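Local coordinates for protein GH26A (Muricauda sp. MAR_2010_75, PDB 6Q75) that probably hydrolyses glycosidic bonds in polysaccharides, as a family 26 glycoside hydrolase built on a (beta/alpha)8 barrel, at residues A[32-37]-A[327-332]; A[38-43]-A[270-275]; A[50-53]-A[59-62]; A[97-102]-A[166-171]. One frame throughout, in Å; residues are numbered along the deposited sequence.

Interaction 1 (A[32-37]-A[327-332])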
loop_
_atom_site.group_PDB
_atom_site.type_symbol
_atom_site.label_atom_id
_atom_site.label_comp_id
_atom_site.label_asym_id
_atom_site.label_seq_id
_atom_site.Cartn_x
_atom_site.Cartn_y
_atom_site.Cartn_z
ATOM N N VAL A 32 7.397 0.277 -14.845
ATOM C CA VAL A 32 6.273 0.990 -14.237
ATOM C C VAL A 32 5.215 1.295 -15.291
ATOM O O VAL A 32 4.012 1.122 -15.070
ATOM C CB VAL A 32 6.756 2.281 -13.545
ATOM C CG1 VAL A 32 5.609 3.270 -13.364
ATOM C CG2 VAL A 32 7.399 1.975 -12.203
ATOM N N LYS A 33 5.644 1.774 -16.453
ATOM C CA LYS A 33 4.678 2.097 -17.500
ATOM C C LYS A 33 3.935 0.853 -17.960
ATOM O O LYS A 33 2.719 0.899 -18.194
ATOM C CB LYS A 33 5.384 2.782 -18.656
ATOM C CG LYS A 33 5.870 4.145 -18.244
ATOM N N VAL A 34 4.646 -0.273 -18.070
ATOM C CA VAL A 34 4.011 -1.528 -18.462
ATOM C C VAL A 34 2.999 -1.969 -17.408
ATOM O O VAL A 34 1.869 -2.359 -17.736
ATOM C CB VAL A 34 5.081 -2.604 -18.720
ATOM C CG1 VAL A 34 4.430 -3.965 -18.846
ATOM C CG2 VAL A 34 5.840 -2.286 -20.009
ATOM N N LEU A 35 3.383 -1.908 -16.131
ATOM C CA LEU A 35 2.478 -2.335 -15.064
ATOM C C LEU A 35 1.274 -1.409 -14.951
ATOM O O LEU A 35 0.135 -1.875 -14.760
ATOM C CB LEU A 35 3.233 -2.401 -13.740
ATOM C CG LEU A 35 2.487 -2.761 -12.454
ATOM C CD1 LEU A 35 1.688 -4.056 -12.660
ATOM C CD2 LEU A 35 3.482 -2.894 -11.286
ATOM N N LEU A 36 1.494 -0.095 -15.048
ATOM C CA LEU A 36 0.361 0.826 -14.978
ATOM C C LEU A 36 -0.586 0.644 -16.160
ATOM O O LEU A 36 -1.808 0.735 -15.993
ATOM C CB LEU A 36 0.849 2.272 -14.911
ATOM C CG LEU A 36 1.148 2.818 -13.523
ATOM C CD1 LEU A 36 1.703 4.252 -13.638
ATOM C CD2 LEU A 36 -0.079 2.765 -12.618
ATOM N N ASP A 37 -0.048 0.415 -17.367
ATOM C CA ASP A 37 -0.918 0.136 -18.505
ATOM C C ASP A 37 -1.716 -1.133 -18.266
ATOM O O ASP A 37 -2.907 -1.213 -18.606
ATOM C CB ASP A 37 -0.103 0.011 -19.796
ATOM C CG ASP A 37 -0.955 -0.451 -20.976
ATOM O OD1 ASP A 37 -2.001 0.184 -21.244
ATOM O OD2 ASP A 37 -0.597 -1.453 -21.635
ATOM N N ILE A 327 -1.319 -13.703 -15.203
ATOM C CA ILE A 327 -0.911 -12.361 -15.592
ATOM C C ILE A 327 -0.341 -12.424 -16.999
ATOM O O ILE A 327 0.595 -13.185 -17.268
ATOM C CB ILE A 327 0.130 -11.791 -14.621
ATOM C CG1 ILE A 327 -0.441 -11.683 -13.218
ATOM C CG2 ILE A 327 0.610 -10.401 -15.121
ATOM C CD1 ILE A 327 0.671 -11.618 -12.120
ATOM N N GLN A 328 -0.889 -11.616 -17.900
ATOM C CA GLN A 328 -0.393 -11.565 -19.270
ATOM C C GLN A 328 -0.350 -10.109 -19.704
ATOM O O GLN A 328 -1.399 -9.480 -19.868
ATOM C CB GLN A 328 -1.267 -12.396 -20.209
ATOM N N PHE A 329 0.853 -9.556 -19.818
ATOM C CA PHE A 329 1.002 -8.216 -20.368
ATOM C C PHE A 329 0.720 -8.230 -21.868
ATOM O O PHE A 329 1.176 -9.119 -22.595
ATOM C CB PHE A 329 2.401 -7.678 -20.084
ATOM C CG PHE A 329 2.631 -7.334 -18.639
ATOM C CD1 PHE A 329 1.563 -7.110 -17.790
ATOM C CD2 PHE A 329 3.916 -7.245 -18.127
ATOM C CE1 PHE A 329 1.766 -6.795 -16.462
ATOM C CE2 PHE A 329 4.133 -6.922 -16.801
ATOM C CZ PHE A 329 3.044 -6.706 -15.957
ATOM N N THR A 330 -0.025 -7.228 -22.338
ATOM C CA THR A 330 -0.508 -7.260 -23.715
ATOM C C THR A 330 0.631 -7.263 -24.722
ATOM O O THR A 330 0.437 -7.719 -25.853
ATOM C CB THR A 330 -1.442 -6.077 -23.985
ATOM N N ASN A 331 1.818 -6.792 -24.333
ATOM C CA ASN A 331 2.953 -6.782 -25.247
ATOM C C ASN A 331 3.619 -8.146 -25.395
ATOM O O ASN A 331 4.512 -8.289 -26.237
ATOM C CB ASN A 331 3.992 -5.754 -24.787
ATOM N N GLU A 332 3.216 -9.147 -24.613
ATOM C CA GLU A 332 3.811 -10.477 -24.690
ATOM C C GLU A 332 2.953 -11.481 -25.453
ATOM O O GLU A 332 3.412 -12.600 -25.696
ATOM C CB GLU A 332 4.096 -11.011 -23.281
#
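Phe329 lays its ring against Val34 and Leu35 of helix 30-40, and this one aromatic side chain carries nearly all of the contact between 32-37 and 327-332. The chain arrives through Ile327, whose side chain rests on Ala73 and on Ile104 of strand 104-108. Gln328 follows in an extended backbone conformation, and Phe329 then reaches back to the helix. The torsion that sets its CG opposite the carbonyl carbon (chi1 -71°) sends the ring between its own backbone and the helix. Over one face sits a methyl group of Val34: CG1 lies 3.8 Å from the ring centroid, 27° off the normal, a CH-pi contact displaced toward the CD2 and CE2 rim. Its closest approach, Val34 CG1 to Phe329 CD2 at 3.4 Å, is snug. Leu35 comes obliquely to the far end of the ring, with its CD1 4.4 Å from Phe329 CZ, a looser touch. After Phe329 the backbone folds into a turn, in which Glu332 N donates to Phe329 O over 2.9 Å. The side chains of Thr330, Asn331 and Glu332 are modelled only to CB, consistent with mobility toward the C-terminus. The contact is thus apolar and local, a single ring packing the C-terminal tail against the Val34 and Leu35 side of the helix. Tyr38, one turn on from Val34, meets Phe329 edge-to-face, while Leu35 and Val32 reach inward to Pro169 and to Ile215 of strand 214-221; helix 30-40 therefore lies across the N-terminal ends of the barrel strands, with the tail packed beside it.

Interaction 2 (A[38-43]-A[270-275])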
loop_
_atom_site.group_PDB
_atom_site.type_symbol
_atom_site.label_atom_id
_atom_site.label_comp_id
_atom_site.label_asym_id
_atom_site.label_seq_id
_atom_site.Cartn_x
_atom_site.Cartn_y
_atom_site.Cartn_z
ATOM N N TYR A 38 -1.076 -2.140 -17.680
ATOM C CA TYR A 38 -1.785 -3.376 -17.375
ATOM C C TYR A 38 -2.907 -3.132 -16.374
ATOM O O TYR A 38 -4.026 -3.629 -16.547
ATOM C CB TYR A 38 -0.790 -4.405 -16.849
ATOM C CG TYR A 38 -1.425 -5.693 -16.410
ATOM C CD1 TYR A 38 -1.998 -6.562 -17.336
ATOM C CD2 TYR A 38 -1.449 -6.037 -15.062
ATOM C CE1 TYR A 38 -2.587 -7.755 -16.927
ATOM C CE2 TYR A 38 -2.034 -7.222 -14.640
ATOM C CZ TYR A 38 -2.584 -8.070 -15.570
ATOM O OH TYR A 38 -3.146 -9.246 -15.129
ATOM N N ILE A 39 -2.630 -2.367 -15.315
ATOM C CA ILE A 39 -3.659 -2.095 -14.310
ATOM C C ILE A 39 -4.798 -1.279 -14.916
ATOM O O ILE A 39 -5.984 -1.532 -14.642
ATOM C CB ILE A 39 -3.021 -1.399 -13.089
ATOM C CG1 ILE A 39 -2.139 -2.379 -12.310
ATOM C CG2 ILE A 39 -4.083 -0.820 -12.170
ATOM C CD1 ILE A 39 -1.280 -1.707 -11.207
ATOM N N HIS A 40 -4.468 -0.310 -15.777
ATOM C CA HIS A 40 -5.516 0.453 -16.455
ATOM C C HIS A 40 -6.365 -0.409 -17.370
ATOM O O HIS A 40 -7.511 -0.043 -17.653
ATOM C CB HIS A 40 -4.917 1.599 -17.255
ATOM C CG HIS A 40 -4.732 2.845 -16.451
ATOM N ND1 HIS A 40 -3.620 3.064 -15.664
ATOM C CD2 HIS A 40 -5.526 3.929 -16.291
ATOM C CE1 HIS A 40 -3.727 4.238 -15.067
ATOM N NE2 HIS A 40 -4.874 4.784 -15.430
ATOM N N SER A 41 -5.841 -1.539 -17.834
ATOM C CA SER A 41 -6.561 -2.386 -18.780
ATOM C C SER A 41 -7.452 -3.431 -18.107
ATOM O O SER A 41 -8.123 -4.190 -18.820
ATOM C CB SER A 41 -5.577 -3.112 -19.702
ATOM O OG SER A 41 -5.105 -4.293 -19.059
ATOM N N LEU A 42 -7.473 -3.508 -16.774
ATOM C CA LEU A 42 -8.135 -4.636 -16.120
ATOM C C LEU A 42 -9.632 -4.647 -16.389
ATOM O O LEU A 42 -10.214 -5.717 -16.579
ATOM C CB LEU A 42 -7.865 -4.625 -14.616
ATOM C CG LEU A 42 -6.419 -4.941 -14.207
ATOM C CD1 LEU A 42 -6.131 -4.605 -12.723
ATOM C CD2 LEU A 42 -6.084 -6.392 -14.547
ATOM N N ASP A 43 -10.258 -3.470 -16.424
ATOM C CA ASP A 43 -11.650 -3.283 -16.852
ATOM C C ASP A 43 -12.558 -4.408 -16.364
ATOM O O ASP A 43 -13.119 -5.178 -17.144
ATOM C CB ASP A 43 -11.732 -3.153 -18.377
ATOM N N GLY A 270 -10.771 8.846 -12.682
ATOM C CA GLY A 270 -10.125 8.106 -13.744
ATOM C C GLY A 270 -8.867 7.359 -13.348
ATOM O O GLY A 270 -8.442 6.463 -14.082
ATOM N N LYS A 271 -8.254 7.685 -12.208
ATOM C CA LYS A 271 -7.149 6.871 -11.742
ATOM C C LYS A 271 -7.661 5.521 -11.243
ATOM O O LYS A 271 -8.792 5.421 -10.765
ATOM C CB LYS A 271 -6.398 7.584 -10.628
ATOM C CG LYS A 271 -5.669 8.819 -11.166
ATOM C CD LYS A 271 -4.840 9.474 -10.109
ATOM C CE LYS A 271 -4.192 10.730 -10.677
ATOM N NZ LYS A 271 -2.975 10.436 -11.497
ATOM N N PRO A 272 -6.842 4.469 -11.319
ATOM C CA PRO A 272 -7.294 3.170 -10.802
ATOM C C PRO A 272 -7.518 3.226 -9.299
ATOM O O PRO A 272 -6.898 4.020 -8.585
ATOM C CB PRO A 272 -6.151 2.209 -11.149
ATOM C CG PRO A 272 -5.313 2.957 -12.227
ATOM C CD PRO A 272 -5.496 4.406 -11.916
ATOM N N ILE A 273 -8.427 2.374 -8.828
ATOM C CA ILE A 273 -8.615 2.187 -7.396
ATOM C C ILE A 273 -8.333 0.730 -7.052
ATOM O O ILE A 273 -8.368 -0.158 -7.914
ATOM C CB ILE A 273 -10.026 2.597 -6.918
ATOM C CG1 ILE A 273 -11.089 1.711 -7.557
ATOM C CG2 ILE A 273 -10.301 4.064 -7.169
ATOM C CD1 ILE A 273 -12.470 2.000 -7.020
ATOM N N ALA A 274 -8.085 0.481 -5.762
ATOM C CA ALA A 274 -7.751 -0.870 -5.329
ATOM C C ALA A 274 -8.142 -1.050 -3.873
ATOM O O ALA A 274 -8.278 -0.075 -3.130
ATOM C CB ALA A 274 -6.255 -1.160 -5.488
ATOM N N LEU A 275 -8.291 -2.312 -3.471
ATOM C CA LEU A 275 -8.492 -2.665 -2.063
ATOM C C LEU A 275 -7.125 -2.931 -1.458
ATOM O O LEU A 275 -6.584 -4.035 -1.564
ATOM C CB LEU A 275 -9.417 -3.880 -1.927
ATOM C CG LEU A 275 -10.857 -3.649 -2.372
ATOM C CD1 LEU A 275 -11.573 -4.999 -2.683
ATOM C CD2 LEU A 275 -11.590 -2.813 -1.369
#
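This is a small, mostly apolar contact between the C-terminal end of helix 30-40 and the loop that leads into strand 273-278, at the N-terminal mouth of the barrel, and Pro272 is its centre. The proline ring points at the helix and is met by two consecutive residues, His40 and Ile39, each crossing it at about a right angle. Pro272 CG stands over one face of the His40 imidazole, 3.7 Å from its centroid and 21° off the normal, a CH-pi contact shifted toward CE1. The nearest pair there is His40 CE1 to Pro272 CG at 3.5 Å. On the helix, Ile39 presents its CG2 branch, which lies 3.8 Å from Pro272 CB. With chi1 at -71°, CG2 lies opposite the backbone N and is turned to the proline, and Ile39 also packs on Ile246 of strand 246-251. Ser41 turns its hydroxyl back to Tyr38, OG donating to Tyr38 O over 2.8 Å; Ser41 N reaches the same oxygen from the same side of the carbonyl plane. Across the contact, Lys271 turns the other way, its NZ bonded to Val244 O, while Pro272 is joined to Leu247 through the backbone as the strand begins. The imidazole is fixed through ND1, hydrogen-bonded to Leu36 O one turn back. With one nitrogen so engaged, the ring is held in orientation and its face is presented to the proline, so the contact itself rests on dispersion and weak C-H to pi attraction, little dependent on exact direction.

Interaction 3 (A[50-53]-A[59-62])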
loop_
_atom_site.group_PDB
_atom_site.type_symbol
_atom_site.label_atom_id
_atom_site.label_comp_id
_atom_site.label_asym_id
_atom_site.label_seq_id
_atom_site.Cartn_x
_atom_site.Cartn_y
_atom_site.Cartn_z
ATOM N N GLN A 50 -1.829 -10.857 -1.504
ATOM C CA GLN A 50 -1.644 -11.365 -0.146
ATOM C C GLN A 50 -0.433 -10.687 0.486
ATOM O O GLN A 50 0.632 -10.639 -0.132
ATOM C CB GLN A 50 -1.455 -12.883 -0.162
ATOM C CG GLN A 50 -1.164 -13.473 1.222
ATOM C CD GLN A 50 -2.387 -13.477 2.136
ATOM O OE1 GLN A 50 -3.472 -13.891 1.742
ATOM N NE2 GLN A 50 -2.200 -13.023 3.386
ATOM N N HIS A 51 -0.599 -10.230 1.722
ATOM C CA HIS A 51 0.435 -9.578 2.518
ATOM C C HIS A 51 1.017 -10.563 3.522
ATOM O O HIS A 51 0.312 -11.449 4.012
ATOM C CB HIS A 51 -0.171 -8.382 3.242
ATOM C CG HIS A 51 0.768 -7.681 4.171
ATOM N ND1 HIS A 51 1.590 -6.671 3.735
ATOM C CD2 HIS A 51 0.979 -7.787 5.509
ATOM C CE1 HIS A 51 2.283 -6.188 4.756
ATOM N NE2 HIS A 51 1.945 -6.853 5.843
ATOM N N SER A 52 2.320 -10.425 3.797
ATOM C CA SER A 52 2.995 -11.187 4.846
ATOM C C SER A 52 3.846 -10.238 5.679
ATOM O O SER A 52 4.356 -9.239 5.167
ATOM C CB SER A 52 3.891 -12.312 4.257
ATOM O OG SER A 52 3.169 -13.205 3.418
ATOM N N TYR A 53 3.999 -10.539 6.968
ATOM C CA TYR A 53 4.927 -9.765 7.783
ATOM C C TYR A 53 6.357 -9.964 7.300
ATOM O O TYR A 53 6.731 -11.045 6.827
ATOM C CB TYR A 53 4.827 -10.186 9.246
ATOM C CG TYR A 53 3.419 -10.163 9.790
ATOM C CD1 TYR A 53 2.742 -8.957 9.961
ATOM C CD2 TYR A 53 2.773 -11.344 10.167
ATOM C CE1 TYR A 53 1.448 -8.935 10.481
ATOM C CE2 TYR A 53 1.507 -11.325 10.702
ATOM C CZ TYR A 53 0.845 -10.117 10.850
ATOM O OH TYR A 53 -0.446 -10.083 11.354
ATOM N N SER A 59 5.398 -15.978 3.970
ATOM C CA SER A 59 4.767 -17.081 4.685
ATOM C C SER A 59 3.267 -17.141 4.416
ATOM O O SER A 59 2.712 -18.230 4.222
ATOM C CB SER A 59 5.043 -16.983 6.188
ATOM O OG SER A 59 4.436 -15.841 6.769
ATOM N N PHE A 60 2.588 -15.998 4.397
ATOM C CA PHE A 60 1.154 -16.026 4.143
ATOM C C PHE A 60 0.812 -15.998 2.659
ATOM O O PHE A 60 -0.247 -16.516 2.276
ATOM C CB PHE A 60 0.462 -14.893 4.898
ATOM C CG PHE A 60 0.560 -15.071 6.382
ATOM C CD1 PHE A 60 -0.186 -16.063 7.012
ATOM C CD2 PHE A 60 1.457 -14.317 7.136
ATOM C CE1 PHE A 60 -0.073 -16.279 8.372
ATOM C CE2 PHE A 60 1.574 -14.528 8.514
ATOM C CZ PHE A 60 0.813 -15.511 9.126
ATOM N N TYR A 61 1.712 -15.476 1.822
ATOM C CA TYR A 61 1.623 -15.698 0.381
ATOM C C TYR A 61 1.596 -17.189 0.069
ATOM O O TYR A 61 0.730 -17.676 -0.678
ATOM C CB TYR A 61 2.818 -15.028 -0.308
ATOM C CG TYR A 61 2.797 -15.089 -1.817
ATOM C CD1 TYR A 61 3.352 -16.165 -2.491
ATOM C CD2 TYR A 61 2.232 -14.058 -2.569
ATOM C CE1 TYR A 61 3.342 -16.229 -3.877
ATOM C CE2 TYR A 61 2.233 -14.097 -3.962
ATOM C CZ TYR A 61 2.779 -15.189 -4.607
ATOM O OH TYR A 61 2.762 -15.254 -5.979
ATOM N N ASN A 62 2.517 -17.941 0.677
ATOM C CA ASN A 62 2.558 -19.386 0.472
ATOM C C ASN A 62 1.324 -20.058 1.049
ATOM O O ASN A 62 0.813 -21.026 0.475
ATOM C CB ASN A 62 3.815 -19.972 1.105
ATOM C CG ASN A 62 5.072 -19.543 0.388
ATOM O OD1 ASN A 62 5.028 -19.156 -0.782
ATOM N ND2 ASN A 62 6.205 -19.622 1.076
HETATM O O HOH W 1 4.808 -13.358 7.645
#
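Ser52 OG accepts from two successive backbone amides in the first turn of helix 59-68. Tyr61 N gives the straighter bond, 3.1 Å to Ser52 OG at 150°, and Phe60 N a weak, bent one of 3.0 Å to the same oxygen. The hydroxyl gets there by sitting opposite the carbonyl carbon (chi1 -56°), and its partial negative charge would suit the positive end of the helix. Gln50 folds over the same turn: its chain bends at chi2, placing CG 3.3 Å from Phe60 O, while NE2 donates to His51 O at 3.0 Å, the oxygen lying near the plane of the Gln50 amide. Strand 46-51 and helix 59-68 are the first two members of a beta-alpha-beta unit completed by strand 74-78, so the bonds tie the C-terminal end of a barrel strand to the start of the helix that follows it. His51 points from the helix and stacks on Trp299. Beyond it, Tyr53 and Phe60 meet obliquely with planes at 87°, Tyr53 CD2 coming within 3.8 Å of Phe60 CE2. A water bridges nearby, donating to Tyr53 O over 3.1 Å and lying 2.7 Å from Ser59 OG. A glycerol, probably from the crystallisation liquor, lies beside the Tyr53 side chain, on the side of the C-terminal strand ends, where the active sites of such barrels are found.

Interaction 4 (A[97-102]-A[166-171])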
loop_
_atom_site.group_PDB
_atom_site.type_symbol
_atom_site.label_atom_id
_atom_site.label_comp_id
_atom_site.label_asym_id
_atom_site.label_seq_id
_atom_site.Cartn_x
_atom_site.Cartn_y
_atom_site.Cartn_z
ATOM N N ASP A 97 13.100 -12.041 -5.788
ATOM C CA ASP A 97 12.723 -13.415 -6.115
ATOM C C ASP A 97 11.268 -13.501 -6.565
ATOM O O ASP A 97 10.970 -14.177 -7.555
ATOM C CB ASP A 97 12.929 -14.365 -4.921
ATOM C CG ASP A 97 14.399 -14.759 -4.702
ATOM O OD1 ASP A 97 15.266 -14.393 -5.527
ATOM O OD2 ASP A 97 14.670 -15.495 -3.721
ATOM N N LYS A 98 10.344 -12.831 -5.851
ATOM C CA LYS A 98 8.931 -12.912 -6.224
ATOM C C LYS A 98 8.677 -12.273 -7.582
ATOM O O LYS A 98 7.951 -12.835 -8.410
ATOM C CB LYS A 98 8.060 -12.276 -5.142
ATOM C CG LYS A 98 7.885 -13.171 -3.936
ATOM C CD LYS A 98 6.881 -14.283 -4.238
ATOM C CE LYS A 98 6.941 -15.394 -3.212
ATOM N NZ LYS A 98 8.102 -16.292 -3.402
ATOM N N TYR A 99 9.310 -11.127 -7.847
ATOM C CA TYR A 99 9.232 -10.512 -9.164
ATOM C C TYR A 99 9.765 -11.463 -10.235
ATOM O O TYR A 99 9.160 -11.620 -11.304
ATOM C CB TYR A 99 10.020 -9.189 -9.159
ATOM C CG TYR A 99 9.931 -8.454 -10.468
ATOM C CD1 TYR A 99 8.711 -7.983 -10.920
ATOM C CD2 TYR A 99 11.045 -8.286 -11.273
ATOM C CE1 TYR A 99 8.600 -7.327 -12.117
ATOM C CE2 TYR A 99 10.948 -7.624 -12.493
ATOM C CZ TYR A 99 9.717 -7.148 -12.906
ATOM O OH TYR A 99 9.576 -6.500 -14.111
ATOM N N HIS A 100 10.885 -12.131 -9.951
ATOM C CA HIS A 100 11.435 -13.099 -10.890
ATOM C C HIS A 100 10.517 -14.296 -11.077
ATOM O O HIS A 100 10.633 -15.007 -12.080
ATOM C CB HIS A 100 12.801 -13.575 -10.422
ATOM C CG HIS A 100 13.879 -12.555 -10.612
ATOM N ND1 HIS A 100 13.698 -11.421 -11.375
ATOM C CD2 HIS A 100 15.160 -12.522 -10.180
ATOM C CE1 HIS A 100 14.818 -10.717 -11.381
ATOM N NE2 HIS A 100 15.718 -11.359 -10.656
ATOM N N GLU A 101 9.681 -14.587 -10.091
ATOM C CA GLU A 101 8.681 -15.638 -10.222
ATOM C C GLU A 101 7.434 -15.181 -10.964
ATOM O O GLU A 101 6.568 -16.014 -11.242
ATOM C CB GLU A 101 8.334 -16.181 -8.826
ATOM C CG GLU A 101 9.473 -17.051 -8.295
ATOM C CD GLU A 101 9.545 -17.088 -6.774
ATOM O OE1 GLU A 101 8.549 -16.708 -6.130
ATOM O OE2 GLU A 101 10.619 -17.455 -6.230
ATOM N N GLY A 102 7.299 -13.889 -11.258
ATOM C CA GLY A 102 6.158 -13.387 -11.993
ATOM C C GLY A 102 5.113 -12.661 -11.183
ATOM O O GLY A 102 4.052 -12.341 -11.730
ATOM N N ALA A 166 17.368 -3.636 -9.900
ATOM C CA ALA A 166 16.863 -4.924 -10.371
ATOM C C ALA A 166 15.675 -4.788 -11.315
ATOM O O ALA A 166 15.141 -5.815 -11.753
ATOM C CB ALA A 166 16.459 -5.803 -9.180
ATOM N N LYS A 167 15.245 -3.559 -11.616
ATOM C CA LYS A 167 14.145 -3.269 -12.544
ATOM C C LYS A 167 12.806 -3.802 -12.034
ATOM O O LYS A 167 11.985 -4.263 -12.816
ATOM C CB LYS A 167 14.430 -3.802 -13.959
ATOM C CG LYS A 167 15.850 -3.435 -14.458
ATOM C CD LYS A 167 16.206 -4.073 -15.803
ATOM C CE LYS A 167 15.222 -3.723 -16.899
ATOM N NZ LYS A 167 15.715 -4.193 -18.245
ATOM N N VAL A 168 12.575 -3.704 -10.729
ATOM C CA VAL A 168 11.310 -4.112 -10.111
ATOM C C VAL A 168 10.441 -2.874 -9.929
ATOM O O VAL A 168 10.819 -1.975 -9.162
ATOM C CB VAL A 168 11.536 -4.821 -8.764
ATOM C CG1 VAL A 168 10.163 -5.358 -8.161
ATOM C CG2 VAL A 168 12.545 -5.959 -8.902
ATOM N N PRO A 169 9.264 -2.798 -10.559
ATOM C CA PRO A 169 8.328 -1.717 -10.253
ATOM C C PRO A 169 7.609 -2.038 -8.955
ATOM O O PRO A 169 7.309 -3.205 -8.681
ATOM C CB PRO A 169 7.348 -1.761 -11.436
ATOM C CG PRO A 169 7.281 -3.239 -11.757
ATOM C CD PRO A 169 8.658 -3.827 -11.422
ATOM N N ILE A 170 7.302 -1.003 -8.164
ATOM C CA ILE A 170 6.757 -1.203 -6.818
ATOM C C ILE A 170 5.417 -0.485 -6.685
ATOM O O ILE A 170 5.332 0.716 -6.933
ATOM C CB ILE A 170 7.741 -0.694 -5.746
ATOM C CG1 ILE A 170 9.125 -1.325 -5.959
ATOM C CG2 ILE A 170 7.171 -0.889 -4.316
ATOM C CD1 ILE A 170 9.179 -2.802 -5.708
ATOM N N LEU A 171 4.359 -1.216 -6.276
ATOM C CA LEU A 171 3.164 -0.519 -5.819
ATOM C C LEU A 171 3.449 0.001 -4.412
ATOM O O LEU A 171 3.360 -0.745 -3.428
ATOM C CB LEU A 171 1.953 -1.463 -5.826
ATOM C CG LEU A 171 1.601 -1.972 -7.226
ATOM C CD1 LEU A 171 0.582 -3.130 -7.120
ATOM C CD2 LEU A 171 1.020 -0.855 -8.111
HETATM O O HOH W 2 11.812 -5.478 -15.172
#
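Tyr99 faces Lys167, Val168 and Pro169 and is the residue of 97-102 that makes the contact; Lys98, just before it, looks elsewhere and pairs with Glu101, NZ 2.8 Å from Glu101 OE1 on its syn lone pair, and also with Glu94. With CG set opposite the backbone N (chi1 -177°), the Tyr99 ring extends over the loop between helix 144-165 and strand 170-173. Val168 CA stands over the ring centre, a CH-pi contact 4.3 Å from the centroid and only 11° off the normal. The valine methyl CG2 lies 3.6 Å from Tyr99 CD2, and Pro169 CD approaches Tyr99 CE1 obliquely, also at 3.6 Å. At the phenol end a water lies 2.7 Å from Tyr99 OH and donates to Lys167 O, again over 2.7 Å. Gly102, with positive phi, follows helix 88-100 in a Schellman motif, as Lys167 follows helix 144-165, so two helix-to-strand loops of the barrel meet here. The tyrosine serves both characters of the surface it meets: its ring rests mainly on Val168 and Pro169, with the Lys167 carbonyl near CE2, while its hydroxyl keeps a polar partner, a water held by Lys167 O.

Interactions 1, 2 and 4 gather at the N-terminal end of the barrel, and interaction 3 lies toward its C-terminal end, its centre about 23 to 24 Å from the centres of interactions 1 and 2; it is about 16 Å from interaction 4 and touches it where Tyr61 meets Lys98. Interactions 1 and 2 share helix 30-40 and are about 12 Å apart centre to centre, joined where Phe329 touches Tyr38. Pro169 of interaction 4 packs on Val32 and Leu35, and Leu171 meets Ile39. Interactions 3 and 4 follow in series, nested within the loops closed by 2 and, outermost, 1. Helix 30-40 thus lies across the N-terminal end of the barrel, with the C-terminal tail packed beside it.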